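Local coordinates for protein glutamate--tRNA ligase (Elizabethkingia anophelis, PDB 6B1Z) that catalyses the ATP-dependent attachment of glutamate to its cognate tRNA, the charging step that supplies glutamyl-tRNA for protein synthesis, at residues I125-F129 against T142-L146; D183-G187 against L336-K341; P415-D419 against L476-E481. All coordinates share one frame; numbering follows the deposited sequence.

Interaction 1: I125-F129 against T142-L146; sequences IRAEF and TRNRL
I125 and F129, one turn apart on helix 119-131, face a loop that returns at T142-L146, and I125 buries more surface here than any other residue. From its CB, CG1 leaves opposite the backbone N (chi1 -168°) and the chain runs on extended, a straight stem that delivers CD1 to the loop. There I125 CD1 meets L146 CD2 tip to tip at 3.9 Å. In the conformer described here the same methyl lies over one face of the R145 guanidinium, offset toward its rim, with I125 CD1 4.0 Å from R145 NH1. That guanidinium also lies obliquely beside the F129 ring, the planes 18° apart, a doubtful detail because R145 and E128 each have two conformers. The ring of F129 crosses T142 obliquely, F129 CZ standing 3.8 Å from T142 CG2, while T142 OG1 is bonded to A137 O. F136 adds to the packing round I125. The segments lie in a part of the catalytic domain that probably corresponds to the acceptor-binding insertion of the Rossmann fold. The join is mixed, aliphatic and aromatic groups packed with a guanidinium and without a hydrogen bond or salt bridge between the segments; the solvent-exposed R145 may bring its charge near E128.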
ATOM      1  N   ILE A 125      14.160   4.896 -37.098  1.00 28.12           N
ATOM      2  CA  ILE A 125      15.455   5.262 -36.524  1.00 27.52           C
ATOM      3  C   ILE A 125      15.744   4.424 -35.278  1.00 28.75           C
ATOM      4  O   ILE A 125      16.906   4.109 -34.991  1.00 30.05           O
ATOM      5  CB  ILE A 125      15.538   6.780 -36.251  1.00 24.44           C
ATOM      6  CG1 ILE A 125      16.984   7.194 -35.947  1.00 27.53           C
ATOM      7  CG2 ILE A 125      14.624   7.196 -35.114  1.00 24.39           C
ATOM      8  CD1 ILE A 125      17.219   8.711 -35.938  1.00 27.55           C
ATOM      9  N   ARG A 126      14.706   4.023 -34.536  1.00 27.70           N
ATOM     10  CA  ARG A 126      14.918   3.093 -33.428  1.00 29.08           C
ATOM     11  C   ARG A 126      15.530   1.786 -33.920  1.00 32.83           C
ATOM     12  O   ARG A 126      16.468   1.264 -33.304  1.00 30.79           O
ATOM     13  CB  ARG A 126      13.605   2.829 -32.692  1.00 26.64           C
ATOM     14  CG  ARG A 126      13.123   3.998 -31.867  1.00 32.19           C
ATOM     15  CD  ARG A 126      11.840   3.671 -31.118  1.00 38.24           C
ATOM     16  NE  ARG A 126      11.233   4.889 -30.585  1.00 42.71           N
ATOM     17  CZ  ARG A 126      10.060   5.377 -30.971  1.00 34.60           C
ATOM     18  NH1 ARG A 126       9.339   4.742 -31.888  1.00 43.76           N
ATOM     19  NH2 ARG A 126       9.602   6.499 -30.428  1.00 44.30           N
ATOM     20  N   ALA A 127      15.027   1.257 -35.042  1.00 28.57           N
ATOM     21  CA  ALA A 127      15.571   0.027 -35.610  1.00 33.50           C
ATOM     22  C   ALA A 127      17.002   0.216 -36.105  1.00 39.39           C
ATOM     23  O   ALA A 127      17.824  -0.706 -36.012  1.00 35.62           O
ATOM     24  CB  ALA A 127      14.675  -0.461 -36.745  1.00 35.38           C
ATOM     25  N   GLU A 128      17.309   1.386 -36.674  1.00 30.31           N
ATOM     26  CA  GLU A 128      18.677   1.655 -37.099  0.54 30.30           C
ATOM     27  C   GLU A 128      19.638   1.613 -35.916  1.00 30.69           C
ATOM     28  O   GLU A 128      20.729   1.034 -36.016  1.00 33.71           O
ATOM     29  CB  GLU A 128      18.749   3.005 -37.814  0.54 31.55           C
ATOM     30  CG  GLU A 128      18.139   2.988 -39.205  0.54 29.90           C
ATOM     31  CD  GLU A 128      17.772   4.368 -39.707  0.54 41.01           C
ATOM     32  OE1 GLU A 128      18.049   5.357 -38.996  0.54 48.79           O
ATOM     33  OE2 GLU A 128      17.199   4.461 -40.813  0.54 49.55           O
ATOM     34  N   PHE A 129      19.247   2.206 -34.786  1.00 29.06           N
ATOM     35  CA  PHE A 129      20.092   2.183 -33.594  1.00 30.95           C
ATOM     36  C   PHE A 129      20.204   0.775 -33.027  1.00 36.89           C
ATOM     37  O   PHE A 129      21.297   0.337 -32.647  1.00 33.42           O
ATOM     38  CB  PHE A 129      19.539   3.141 -32.535  1.00 30.78           C
ATOM     39  CG  PHE A 129      20.045   4.545 -32.663  1.00 27.32           C
ATOM     40  CD1 PHE A 129      19.689   5.328 -33.749  1.00 28.60           C
ATOM     41  CD2 PHE A 129      20.865   5.094 -31.683  1.00 27.47           C
ATOM     42  CE1 PHE A 129      20.149   6.627 -33.865  1.00 27.65           C
ATOM     43  CE2 PHE A 129      21.329   6.387 -31.798  1.00 30.61           C
ATOM     44  CZ  PHE A 129      20.976   7.153 -32.889  1.00 27.72           C
ATOM     45  N   THR A 142      20.742  13.759 -32.434  1.00 18.84           N
ATOM     46  CA  THR A 142      19.882  13.225 -33.484  1.00 20.02           C
ATOM     47  C   THR A 142      18.879  14.231 -34.026  1.00 19.08           C
ATOM     48  O   THR A 142      18.281  13.976 -35.079  1.00 20.57           O
ATOM     49  CB  THR A 142      19.107  11.984 -32.990  1.00 21.68           C
ATOM     50  OG1 THR A 142      18.302  12.323 -31.847  1.00 18.53           O
ATOM     51  CG2 THR A 142      20.055  10.853 -32.587  1.00 20.54           C
ATOM     52  N   ARG A 143      18.658  15.358 -33.340  1.00 20.81           N
ATOM     53  CA  ARG A 143      17.530  16.183 -33.763  1.00 19.39           C
ATOM     54  C   ARG A 143      17.744  16.761 -35.158  1.00 19.25           C
ATOM     55  O   ARG A 143      16.774  16.967 -35.892  1.00 22.17           O
ATOM     56  CB  ARG A 143      17.244  17.287 -32.738  1.00 22.84           C
ATOM     57  CG  ARG A 143      18.258  18.393 -32.689  1.00 20.20           C
ATOM     58  CD  ARG A 143      17.745  19.547 -31.815  1.00 21.46           C
ATOM     59  NE  ARG A 143      17.809  19.268 -30.385  1.00 20.00           N
ATOM     60  CZ  ARG A 143      18.529  19.975 -29.515  1.00 20.03           C
ATOM     61  NH1 ARG A 143      19.266  21.008 -29.939  1.00 21.23           N
ATOM     62  NH2 ARG A 143      18.511  19.659 -28.221  1.00 17.25           N
ATOM     63  N   ASN A 144      18.996  16.973 -35.575  1.00 22.45           N
ATOM     64  CA  ASN A 144      19.198  17.604 -36.870  1.00 25.36           C
ATOM     65  C   ASN A 144      18.983  16.672 -38.053  1.00 28.30           C
ATOM     66  O   ASN A 144      18.923  17.158 -39.189  1.00 29.60           O
ATOM     67  CB  ASN A 144      20.590  18.232 -36.938  1.00 26.04           C
ATOM     68  CG  ASN A 144      20.670  19.513 -36.137  1.00 38.76           C
ATOM     69  OD1 ASN A 144      21.371  19.586 -35.128  1.00 57.39           O
ATOM     70  ND2 ASN A 144      19.931  20.527 -36.571  1.00 44.48           N
ATOM     71  N   ARG A 145      18.837  15.362 -37.851  1.00 22.41           N
ATOM     72  CA  ARG A 145      18.518  14.481 -38.966  0.72 27.80           C
ATOM     73  C   ARG A 145      17.088  13.960 -38.914  1.00 27.40           C
ATOM     74  O   ARG A 145      16.724  13.090 -39.711  1.00 29.97           O
ATOM     75  CB  ARG A 145      19.510  13.322 -39.052  0.72 31.71           C
ATOM     76  CG  ARG A 145      19.546  12.347 -37.891  0.72 33.99           C
ATOM     77  CD  ARG A 145      20.651  11.332 -38.191  0.72 43.54           C
ATOM     78  NE  ARG A 145      21.160  10.617 -37.024  0.72 52.40           N
ATOM     79  CZ  ARG A 145      21.156   9.293 -36.899  0.72 51.62           C
ATOM     80  NH1 ARG A 145      20.664   8.530 -37.869  0.72 45.57           N
ATOM     81  NH2 ARG A 145      21.652   8.730 -35.806  0.72 51.16           N
ATOM     82  N   LEU A 146      16.266  14.493 -38.021  1.00 23.01           N
ATOM     83  CA  LEU A 146      14.857  14.151 -37.970  1.00 22.89           C
ATOM     84  C   LEU A 146      14.056  15.314 -38.563  1.00 26.06           C
ATOM     85  O   LEU A 146      14.613  16.159 -39.281  1.00 25.90           O
ATOM     86  CB  LEU A 146      14.497  13.790 -36.525  1.00 21.27           C
ATOM     87  CG  LEU A 146      15.128  12.441 -36.139  1.00 22.56           C
ATOM     88  CD1 LEU A 146      15.120  12.222 -34.632  1.00 25.56           C
ATOM     89  CD2 LEU A 146      14.425  11.293 -36.862  1.00 28.53           C
TER

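Interaction 2: D183-G187 against L336-K341. With EDO (1,2-ethanediol), chain T; EDO (1,2-ethanediol), chain R.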
ATOM      1  N   ASP A 183      18.428  17.433  -3.909  1.00 14.11           N
ATOM      2  CA  ASP A 183      17.238  16.705  -3.482  1.00 15.40           C
ATOM      3  C   ASP A 183      17.255  16.540  -1.966  1.00 14.68           C
ATOM      4  O   ASP A 183      18.304  16.291  -1.374  1.00 17.56           O
ATOM      5  CB  ASP A 183      17.190  15.324  -4.148  1.00 16.26           C
ATOM      6  CG  ASP A 183      15.868  14.614  -3.905  1.00 16.15           C
ATOM      7  OD1 ASP A 183      15.813  13.731  -3.014  1.00 16.59           O
ATOM      8  OD2 ASP A 183      14.900  15.006  -4.582  1.00 18.48           O
ATOM      9  N   ILE A 184      16.071  16.638  -1.343  1.00 14.98           N
ATOM     10  CA  ILE A 184      15.989  16.522   0.111  1.00 16.05           C
ATOM     11  C   ILE A 184      16.451  15.145   0.582  1.00 17.72           C
ATOM     12  O   ILE A 184      17.128  15.027   1.608  1.00 21.68           O
ATOM     13  CB  ILE A 184      14.557  16.842   0.589  1.00 17.59           C
ATOM     14  CG1 ILE A 184      14.275  18.340   0.450  1.00 17.81           C
ATOM     15  CG2 ILE A 184      14.348  16.380   2.043  1.00 19.02           C
ATOM     16  CD1 ILE A 184      12.774  18.689   0.613  1.00 19.29           C
ATOM     17  N   ILE A 185      16.095  14.089  -0.150  1.00 19.33           N
ATOM     18  CA  ILE A 185      16.498  12.730   0.223  1.00 17.08           C
ATOM     19  C   ILE A 185      17.883  12.392  -0.311  1.00 19.73           C
ATOM     20  O   ILE A 185      18.735  11.864   0.415  1.00 21.23           O
ATOM     21  CB  ILE A 185      15.474  11.696  -0.295  1.00 20.00           C
ATOM     22  CG1 ILE A 185      14.041  12.047   0.116  1.00 31.51           C
ATOM     23  CG2 ILE A 185      15.869  10.287   0.178  1.00 18.28           C
ATOM     24  CD1 ILE A 185      13.744  11.802   1.546  1.00 30.37           C
ATOM     25  N   ARG A 186      18.100  12.653  -1.598  1.00 20.28           N
ATOM     26  CA  ARG A 186      19.268  12.126  -2.291  1.00 19.30           C
ATOM     27  C   ARG A 186      20.474  13.051  -2.241  1.00 22.60           C
ATOM     28  O   ARG A 186      21.573  12.620  -2.617  1.00 21.94           O
ATOM     29  CB  ARG A 186      18.913  11.821  -3.748  1.00 19.50           C
ATOM     30  CG  ARG A 186      17.859  10.708  -3.909  1.00 23.65           C
ATOM     31  CD  ARG A 186      18.417   9.343  -3.538  1.00 37.60           C
ATOM     32  NE  ARG A 186      19.368   8.852  -4.532  1.00 40.91           N
ATOM     33  CZ  ARG A 186      19.065   7.978  -5.484  1.00 32.20           C
ATOM     34  NH1 ARG A 186      17.835   7.480  -5.558  1.00 30.77           N
ATOM     35  NH2 ARG A 186      19.995   7.590  -6.350  1.00 34.52           N
ATOM     36  N   GLY A 187      20.309  14.292  -1.786  1.00 19.27           N
ATOM     37  CA  GLY A 187      21.431  15.221  -1.696  1.00 18.87           C
ATOM     38  C   GLY A 187      21.745  15.911  -3.016  1.00 17.41           C
ATOM     39  O   GLY A 187      20.925  15.996  -3.937  1.00 17.12           O
ATOM     40  N   LEU A 336      11.073  14.822   7.259  1.00 23.38           N
ATOM     41  CA  LEU A 336      11.431  14.356   5.927  1.00 23.83           C
ATOM     42  C   LEU A 336      12.939  14.213   5.774  1.00 26.87           C
ATOM     43  O   LEU A 336      13.409  13.365   5.004  1.00 27.94           O
ATOM     44  CB  LEU A 336      10.863  15.329   4.895  1.00 27.80           C
ATOM     45  CG  LEU A 336      10.805  14.951   3.425  1.00 26.80           C
ATOM     46  CD1 LEU A 336      10.032  13.651   3.211  1.00 22.44           C
ATOM     47  CD2 LEU A 336      10.183  16.111   2.671  1.00 24.24           C
ATOM     48  N   ASN A 337      13.712  15.007   6.520  1.00 28.38           N
ATOM     49  CA  ASN A 337      15.167  14.918   6.468  1.00 27.32           C
ATOM     50  C   ASN A 337      15.697  13.655   7.133  1.00 32.78           C
ATOM     51  O   ASN A 337      16.898  13.384   7.026  1.00 40.61           O
ATOM     52  CB  ASN A 337      15.806  16.158   7.116  1.00 32.06           C
ATOM     53  CG  ASN A 337      15.451  17.450   6.395  1.00 35.11           C
ATOM     54  OD1 ASN A 337      15.514  17.542   5.164  1.00 32.74           O
ATOM     55  ND2 ASN A 337      15.073  18.463   7.165  1.00 44.48           N
ATOM     56  N   LYS A 338      14.840  12.889   7.814  1.00 29.61           N
ATOM     57  CA  LYS A 338      15.194  11.628   8.449  1.00 27.94           C
ATOM     58  C   LYS A 338      14.792  10.406   7.630  1.00 33.71           C
ATOM     59  O   LYS A 338      15.061   9.279   8.054  1.00 45.20           O
ATOM     60  CB  LYS A 338      14.551  11.537   9.841  1.00 35.07           C
ATOM     61  N   VAL A 339      14.135  10.594   6.487  1.00 23.81           N
ATOM     62  CA  VAL A 339      13.822   9.475   5.606  1.00 22.43           C
ATOM     63  C   VAL A 339      15.104   8.998   4.932  1.00 23.01           C
ATOM     64  O   VAL A 339      15.893   9.809   4.429  1.00 26.40           O
ATOM     65  CB  VAL A 339      12.764   9.899   4.579  1.00 18.77           C
ATOM     66  CG1 VAL A 339      12.499   8.789   3.557  1.00 21.11           C
ATOM     67  CG2 VAL A 339      11.463  10.267   5.299  1.00 23.18           C
ATOM     68  N   HIS A 340      15.314   7.680   4.913  1.00 24.41           N
ATOM     69  CA  HIS A 340      16.569   7.120   4.425  1.00 24.07           C
ATOM     70  C   HIS A 340      16.677   7.220   2.909  1.00 22.73           C
ATOM     71  O   HIS A 340      15.687   7.083   2.185  1.00 22.69           O
ATOM     72  CB  HIS A 340      16.703   5.656   4.842  1.00 30.44           C
ATOM     73  CG  HIS A 340      16.700   5.443   6.323  1.00 42.57           C
ATOM     74  ND1 HIS A 340      17.640   6.007   7.158  1.00 51.56           N
ATOM     75  CD2 HIS A 340      15.875   4.719   7.116  1.00 49.14           C
ATOM     76  CE1 HIS A 340      17.391   5.645   8.404  1.00 55.41           C
ATOM     77  NE2 HIS A 340      16.326   4.863   8.406  1.00 53.00           N
ATOM     78  N   LYS A 341      17.901   7.483   2.439  1.00 23.67           N
ATOM     79  CA  LYS A 341      18.212   7.388   1.018  1.00 26.36           C
ATOM     80  C   LYS A 341      18.264   5.938   0.548  1.00 22.21           C
ATOM     81  O   LYS A 341      17.909   5.643  -0.597  1.00 30.40           O
ATOM     82  CB  LYS A 341      19.552   8.084   0.750  1.00 29.23           C
ATOM     83  CG  LYS A 341      20.008   8.110  -0.695  1.00 43.78           C
ATOM     84  CD  LYS A 341      21.324   8.885  -0.821  1.00 38.74           C
ATOM     85  CE  LYS A 341      21.746   9.050  -2.278  1.00 52.60           C
ATOM     86  NZ  LYS A 341      23.039   9.774  -2.409  1.00 56.75           N
TER
HETATM   87  C1  EDO T 619      20.148   6.482   5.040  1.00 48.41           C
HETATM   88  O1  EDO T 619      20.302   5.696   3.849  1.00 38.73           O
HETATM   89  C2  EDO T 619      20.663   7.901   4.834  1.00 52.34           C
HETATM   90  O2  EDO T 619      19.794   8.634   3.961  1.00 46.36           O
HETATM   91  C1  EDO R 617      12.697   6.127   0.851  1.00 20.67           C
HETATM   92  O1  EDO R 617      13.860   6.765   0.293  1.00 23.28           O
HETATM   93  C2  EDO R 617      13.145   5.173   1.950  1.00 19.62           C
HETATM   94  O2  EDO R 617      13.860   4.095   1.329  1.00 24.60           O
HETATM   95  O   HOH W   1      18.957  11.017   3.303  1.00 55.66           O
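I185 and K341 bring the two backbones closest, their CA atoms 5.7 Å apart, where the three-residue turn I184-R186 passes the loop that follows a short 3-10 segment, L336-K338. The turn is the tip of a beta hairpin: strands 178-183 and 187-192 are joined at D183 and G187 by a reciprocal pair of backbone bonds. D183 fixes the turn from within, its OD1 taking R186 N through the anti lone pair and I185 N from above the carboxylate plane, an Asx motif and an Asx turn, respectively. I185 carries much of the apolar contact. With chi1 at -52°, CG2 stands opposite its backbone N, I185 CG2 facing H340 O at 3.8 Å, while CG1 turns I185 CD1 onto V339 CB at 3.7 Å. I184 crosses L336 at about a right angle, and I184 CG2 lies 3.5 Å from N337 OD1; its carbonyl oxygen is a ligand of the magnesium ion. K341 runs extended across the bent chain of R186, R186 NE lying 3.3 Å from K341 CE. K341 NZ donates a hydrogen bond to R186 O at 3.2 Å, the donor tilted 25° from the carbonyl plane. The two cations are close, but R186 NH1 pairs with E230, which probably eases their repulsion. Two molecules of 1,2-ethanediol, probably from the crystallisation liquor, bind the loop: K341 N donates to O2 of one at 2.7 Å, and O1 of the other donates to H340 O at 2.6 Å.

Interaction 3: P415-D419 against L476-E481; sequences PESFD and LSLVGE
P415, F418 and G480 account for most of the buried surface where the loop P415-D419 packs against the C-terminal end of helix 467-479. The pyrrolidine ring of P415 is pressed against the final turn of the helix: P415 CG lies 3.3 Å from L478 O and 3.5 Å from V479 C, so CH groups lie against the carbonyl end of the helix, where L478 O is also bonded by R502. F418 meets the same turn from another part of the loop. Its chi1 of -58° sends the ring toward the helix end, and chi2 of -82° turns its edge to the carbonyls, with L476 O 3.5 Å from F418 CD1 and S477 O 3.9 Å from F418 CE1, both near the ring plane. The slightly positive rim of the ring thus faces carbonyl oxygens, and F418 CD1 also touches L476 CG at 4.1 Å. G480 is where the chain leaves the helix, with a positive phi of 86°. Lacking a side chain, it lets P415 CB come within 3.8 Å of G480 CA. G480 O then accepts from D419 N at 2.9 Å, nearly along the C=O axis, and F418 CA adds a CH...O contact to the same oxygen. Both segments belong to the helical anticodon-binding domain: D419 goes on to N-cap helix 420-425 through A422 N, while helix 487-507 packs beside the contact, its R502 touching P415.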
ATOM      1  N   PRO A 415     -14.595 -32.922  18.081  1.00 37.04           N
ATOM      2  CA  PRO A 415     -13.622 -33.694  17.303  1.00 46.04           C
ATOM      3  C   PRO A 415     -14.238 -34.990  16.795  1.00 42.70           C
ATOM      4  O   PRO A 415     -14.990 -35.664  17.504  1.00 47.45           O
ATOM      5  CB  PRO A 415     -12.490 -33.970  18.304  1.00 46.52           C
ATOM      6  CG  PRO A 415     -12.780 -33.100  19.501  1.00 50.26           C
ATOM      7  CD  PRO A 415     -14.256 -32.890  19.513  1.00 41.22           C
ATOM      8  N   GLU A 416     -13.911 -35.331  15.550  1.00 51.86           N
ATOM      9  CA  GLU A 416     -14.371 -36.581  14.958  1.00 62.87           C
ATOM     10  C   GLU A 416     -13.336 -37.693  15.088  1.00 74.34           C
ATOM     11  O   GLU A 416     -13.701 -38.859  15.276  1.00 76.99           O
ATOM     12  CB  GLU A 416     -14.733 -36.356  13.488  1.00 62.04           C
ATOM     13  CG  GLU A 416     -15.924 -35.430  13.302  1.00 66.36           C
ATOM     14  CD  GLU A 416     -16.093 -34.965  11.872  1.00 76.01           C
ATOM     15  OE1 GLU A 416     -15.312 -35.404  11.002  1.00 80.66           O
ATOM     16  OE2 GLU A 416     -17.009 -34.152  11.620  1.00 79.75           O
ATOM     17  N   SER A 417     -12.055 -37.352  15.001  1.00 77.58           N
ATOM     18  CA  SER A 417     -10.947 -38.276  15.216  1.00 73.41           C
ATOM     19  C   SER A 417     -10.057 -37.753  16.340  1.00 69.32           C
ATOM     20  O   SER A 417     -10.354 -36.743  16.982  1.00 68.38           O
ATOM     21  CB  SER A 417     -10.140 -38.470  13.931  1.00 67.06           C
ATOM     22  OG  SER A 417      -9.679 -37.227  13.430  1.00 63.83           O
ATOM     23  N   PHE A 418      -8.953 -38.456  16.576  1.00 63.58           N
ATOM     24  CA  PHE A 418      -7.981 -38.047  17.579  1.00 57.27           C
ATOM     25  C   PHE A 418      -6.581 -38.305  17.049  1.00 66.19           C
ATOM     26  O   PHE A 418      -6.290 -39.404  16.569  1.00 76.49           O
ATOM     27  CB  PHE A 418      -8.191 -38.792  18.903  1.00 52.90           C
ATOM     28  CG  PHE A 418      -9.559 -38.608  19.497  1.00 55.98           C
ATOM     29  CD1 PHE A 418      -9.862 -37.477  20.239  1.00 49.87           C
ATOM     30  CD2 PHE A 418     -10.541 -39.571  19.326  1.00 56.35           C
ATOM     31  CE1 PHE A 418     -11.120 -37.307  20.797  1.00 46.45           C
ATOM     32  CE2 PHE A 418     -11.798 -39.410  19.881  1.00 53.01           C
ATOM     33  CZ  PHE A 418     -12.089 -38.274  20.617  1.00 54.57           C
ATOM     34  N   ASP A 419      -5.727 -37.284  17.129  1.00 63.26           N
ATOM     35  CA  ASP A 419      -4.331 -37.413  16.729  1.00 65.66           C
ATOM     36  C   ASP A 419      -3.675 -38.594  17.435  1.00 67.36           C
ATOM     37  O   ASP A 419      -3.755 -38.724  18.659  1.00 63.35           O
ATOM     38  CB  ASP A 419      -3.585 -36.117  17.055  1.00 70.75           C
ATOM     39  CG  ASP A 419      -2.112 -36.187  16.714  1.00 72.83           C
ATOM     40  OD1 ASP A 419      -1.749 -35.860  15.564  1.00 72.28           O
ATOM     41  OD2 ASP A 419      -1.318 -36.572  17.598  1.00 73.06           O
ATOM     42  N   LEU A 476      -7.274 -33.703  25.021  1.00 38.50           N
ATOM     43  CA  LEU A 476      -7.399 -34.520  23.819  1.00 39.65           C
ATOM     44  C   LEU A 476      -8.861 -34.812  23.501  1.00 37.77           C
ATOM     45  O   LEU A 476      -9.277 -34.742  22.337  1.00 40.57           O
ATOM     46  CB  LEU A 476      -6.616 -35.822  23.989  1.00 44.36           C
ATOM     47  CG  LEU A 476      -6.686 -36.805  22.819  1.00 46.70           C
ATOM     48  CD1 LEU A 476      -5.921 -36.264  21.629  1.00 44.21           C
ATOM     49  CD2 LEU A 476      -6.144 -38.155  23.238  1.00 51.91           C
ATOM     50  N   SER A 477      -9.659 -35.104  24.531  1.00 38.83           N
ATOM     51  CA  SER A 477     -11.074 -35.408  24.332  1.00 38.82           C
ATOM     52  C   SER A 477     -11.820 -34.228  23.723  1.00 38.91           C
ATOM     53  O   SER A 477     -12.699 -34.408  22.869  1.00 38.83           O
ATOM     54  CB  SER A 477     -11.713 -35.784  25.665  1.00 44.27           C
ATOM     55  OG  SER A 477     -11.038 -36.874  26.263  1.00 48.29           O
ATOM     56  N   LEU A 478     -11.506 -33.018  24.176  1.00 34.82           N
ATOM     57  CA  LEU A 478     -12.282 -31.849  23.779  1.00 33.26           C
ATOM     58  C   LEU A 478     -11.828 -31.283  22.443  1.00 35.35           C
ATOM     59  O   LEU A 478     -12.635 -30.680  21.728  1.00 34.17           O
ATOM     60  CB  LEU A 478     -12.186 -30.769  24.860  1.00 36.68           C
ATOM     61  CG  LEU A 478     -12.620 -31.180  26.268  1.00 36.20           C
ATOM     62  CD1 LEU A 478     -12.347 -30.067  27.258  1.00 41.78           C
ATOM     63  CD2 LEU A 478     -14.096 -31.598  26.313  1.00 44.75           C
ATOM     64  N   VAL A 479     -10.558 -31.476  22.092  1.00 32.62           N
ATOM     65  CA  VAL A 479      -9.959 -30.821  20.941  1.00 33.15           C
ATOM     66  C   VAL A 479      -9.580 -31.801  19.834  1.00 39.68           C
ATOM     67  O   VAL A 479      -9.549 -31.409  18.661  1.00 37.32           O
ATOM     68  CB  VAL A 479      -8.729 -30.001  21.390  1.00 28.71           C
ATOM     69  CG1 VAL A 479      -8.055 -29.308  20.211  1.00 30.75           C
ATOM     70  CG2 VAL A 479      -9.134 -28.978  22.441  1.00 31.16           C
ATOM     71  N   GLY A 480      -9.312 -33.063  20.164  1.00 44.19           N
ATOM     72  CA  GLY A 480      -8.772 -34.013  19.221  1.00 47.23           C
ATOM     73  C   GLY A 480      -7.262 -33.994  19.122  1.00 47.51           C
ATOM     74  O   GLY A 480      -6.672 -34.965  18.636  1.00 51.42           O
ATOM     75  N   GLU A 481      -6.633 -32.907  19.561  1.00 44.71           N
ATOM     76  CA  GLU A 481      -5.181 -32.838  19.634  0.58 45.16           C
ATOM     77  C   GLU A 481      -4.809 -31.991  20.843  1.00 45.81           C
ATOM     78  O   GLU A 481      -5.672 -31.547  21.607  1.00 40.36           O
ATOM     79  CB  GLU A 481      -4.588 -32.289  18.333  0.58 49.19           C
ATOM     80  CG  GLU A 481      -5.312 -31.081  17.782  0.58 50.65           C
ATOM     81  CD  GLU A 481      -5.043 -30.877  16.307  0.58 55.60           C
ATOM     82  OE1 GLU A 481      -4.122 -30.104  15.966  0.58 54.85           O
ATOM     83  OE2 GLU A 481      -5.747 -31.505  15.487  0.58 57.83           O
TER

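Distance from the chain's centre separates the three contacts, and their chemistry differs. Interaction 2 lies nearest the centre, about 21 Å away, and joins segments far apart in sequence within the catalytic domain; it mixes isoleucine packing with a lysine-to-carbonyl bond, a structured turn and a nearby metal. Interactions 1 and 3 are both centred about 41 Å out, on opposite sides of the centre, with their nearest atoms about 60 Å apart. Interaction 1 is local, a helix against the loop that soon follows it, made by aliphatic, aromatic and guanidinium groups without a hydrogen bond between the segments. Interaction 3 belongs to the anticodon-binding domain and relies on backbone: carbonyls at a helix end meet rings and an amide. All three are partly buried and none touches another.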